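Local coordinates for protein PexRD2 family secreted RxLR effector peptide, putative (PDB 3ZRG) that enhances colonisation of Nicotiana benthamiana leaves by Phytophthora infestans as a secreted RxLR effector and induces weak plant cell death, at residues K8-L13 and L58-E63. Sequence-based numbering, arbitrary orientation. Where two conformers were deposited one is given.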
loop_
_atom_site.group_PDB
_atom_site.type_symbol
_atom_site.label_atom_id
_atom_site.label_comp_id
_atom_site.label_asym_id
_atom_site.label_seq_id
_atom_site.Cartn_x
_atom_site.Cartn_y
_atom_site.Cartn_z
ATOM N N LYS A 8 10.793 14.171 5.292
ATOM C CA LYS A 8 9.357 14.390 5.415
ATOM C C LYS A 8 8.671 13.123 5.917
ATOM O O LYS A 8 7.784 13.206 6.774
ATOM C CB LYS A 8 8.754 14.838 4.096
ATOM C CG LYS A 8 9.314 16.168 3.608
ATOM N N MET A 9 9.096 11.978 5.392
ATOM C CA MET A 9 8.548 10.675 5.848
ATOM C C MET A 9 8.889 10.381 7.316
ATOM O O MET A 9 8.066 9.820 8.049
ATOM C CB MET A 9 9.012 9.539 4.937
ATOM C CG MET A 9 8.431 9.688 3.528
ATOM S SD MET A 9 8.728 8.323 2.410
ATOM C CE MET A 9 10.450 8.511 2.021
ATOM N N LYS A 10 10.062 10.793 7.766
ATOM C CA LYS A 10 10.434 10.641 9.165
ATOM C C LYS A 10 9.485 11.436 10.052
ATOM O O LYS A 10 9.019 10.937 11.085
ATOM C CB LYS A 10 11.860 11.102 9.420
ATOM C CG LYS A 10 12.235 11.162 10.898
ATOM C CD LYS A 10 12.087 9.832 11.630
ATOM C CE LYS A 10 13.156 8.835 11.238
ATOM N NZ LYS A 10 14.548 9.332 11.543
ATOM N N THR A 11 9.153 12.641 9.616
ATOM C CA THR A 11 8.205 13.504 10.339
ATOM C C THR A 11 6.811 12.852 10.388
ATOM O O THR A 11 6.167 12.768 11.466
ATOM C CB THR A 11 8.171 14.903 9.694
ATOM O OG1 THR A 11 9.485 15.500 9.796
ATOM C CG2 THR A 11 7.087 15.776 10.331
ATOM N N MET A 12 6.371 12.328 9.255
ATOM C CA MET A 12 5.083 11.580 9.190
ATOM C C MET A 12 5.053 10.365 10.128
ATOM O O MET A 12 4.080 10.123 10.817
ATOM C CB MET A 12 4.836 11.109 7.751
ATOM C CG MET A 12 4.604 12.293 6.807
ATOM S SD MET A 12 4.788 11.826 5.071
ATOM C CE MET A 12 3.644 10.476 4.967
ATOM N N LEU A 13 6.127 9.596 10.140
ATOM C CA LEU A 13 6.211 8.406 11.011
ATOM C C LEU A 13 6.280 8.772 12.491
ATOM O O LEU A 13 5.599 8.126 13.327
ATOM C CB LEU A 13 7.372 7.526 10.604
ATOM C CG LEU A 13 7.491 6.168 11.291
ATOM C CD1 LEU A 13 6.127 5.442 11.336
ATOM C CD2 LEU A 13 8.602 5.267 10.695
ATOM N N LEU A 58 5.023 3.532 2.309
ATOM C CA LEU A 58 4.832 2.152 2.752
ATOM C C LEU A 58 6.180 1.472 2.930
ATOM O O LEU A 58 6.438 0.850 3.970
ATOM C CB LEU A 58 3.952 1.415 1.737
ATOM C CG LEU A 58 3.555 -0.025 2.062
ATOM C CD1 LEU A 58 2.342 -0.430 1.204
ATOM C CD2 LEU A 58 4.720 -0.933 1.799
ATOM N N ASN A 59 7.073 1.588 1.926
ATOM C CA ASN A 59 8.385 0.951 2.060
ATOM C C ASN A 59 9.197 1.581 3.189
ATOM O O ASN A 59 9.925 0.892 3.882
ATOM C CB ASN A 59 9.181 0.993 0.752
ATOM C CG ASN A 59 8.724 -0.067 -0.261
ATOM O OD1 ASN A 59 7.835 -0.885 0.008
ATOM N ND2 ASN A 59 9.325 -0.046 -1.423
ATOM N N TYR A 60 9.053 2.894 3.375
ATOM C CA TYR A 60 9.735 3.628 4.467
ATOM C C TYR A 60 9.302 3.113 5.832
ATOM O O TYR A 60 10.120 2.795 6.690
ATOM C CB TYR A 60 9.458 5.139 4.325
ATOM C CG TYR A 60 10.206 5.952 5.342
ATOM C CD1 TYR A 60 11.492 6.387 5.091
ATOM C CD2 TYR A 60 9.625 6.270 6.575
ATOM C CE1 TYR A 60 12.204 7.128 6.045
ATOM C CE2 TYR A 60 10.314 6.989 7.519
ATOM C CZ TYR A 60 11.609 7.417 7.252
ATOM O OH TYR A 60 12.309 8.157 8.187
ATOM N N VAL A 61 7.995 2.992 6.032
ATOM C CA VAL A 61 7.506 2.480 7.294
ATOM C C VAL A 61 7.979 1.040 7.536
ATOM O O VAL A 61 8.417 0.715 8.642
ATOM C CB VAL A 61 5.980 2.584 7.364
ATOM C CG1 VAL A 61 5.478 1.948 8.664
ATOM C CG2 VAL A 61 5.551 4.059 7.268
ATOM N N ALA A 62 7.931 0.173 6.504
ATOM C CA ALA A 62 8.440 -1.191 6.656
ATOM C C ALA A 62 9.929 -1.216 7.053
ATOM O O ALA A 62 10.340 -1.960 7.960
ATOM C CB ALA A 62 8.179 -2.014 5.379
ATOM N N GLU A 63 10.740 -0.339 6.451
ATOM C CA GLU A 63 12.150 -0.310 6.801
ATOM C C GLU A 63 12.408 0.171 8.240
ATOM O O GLU A 63 13.440 -0.140 8.821
ATOM C CB GLU A 63 12.925 0.529 5.792
ATOM C CG GLU A 63 13.002 -0.134 4.417
ATOM C CD GLU A 63 14.041 -1.283 4.292
ATOM O OE1 GLU A 63 14.770 -1.549 5.228
ATOM O OE2 GLU A 63 14.108 -1.923 3.232
#
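The phenol oxygen of Y60 lies against the side chain of K10, with OH 3.2 Å from K10 CB and also 3.2 Å from K10 CE. K10 curls round this oxygen because its chain bends at chi2, chi3 and chi4. The amide K10 N is close to Y60 OH too, but the angle is poor and no hydrogen bond forms. M9 CB lies over one face of the Y60 ring. It sits 3.7 Å from the centroid of the Y60 ring and only 10° off the normal, a CH-pi contact. M9 SD makes a Met-aromatic contact from an oblique position and also touches Y60 CB, while M9 CE reaches Y60 CD1. Y60 CG is anti to the backbone N (chi1 -176°), which sends the ring toward helix 6-14. Y60 CE2 meets the carbonyl M9 O at 3.7 Å. That oxygen already accepts the helical bond from L13 N. L13 comes in obliquely, with CD2 4.0 Å from Y60 CE2, and its CD1 approaches V61 CG2. The segment axes approach to 10.5 Å and cross at -66°; the Y60 side chain spans most of that gap. H64 stacks on the Y60 ring and also touches L13. Y57 and R56 extend the packing around M9. The contact joins the first and last helices of the effector domain, within its WYL family region. On helix 49-63, L58, N59, V61 and A62 pack against the second subunit. No hydrogen bond links the two segments, so their cohesion rests on apolar, CH-pi and sulfur-aromatic packing, most of it on Y60.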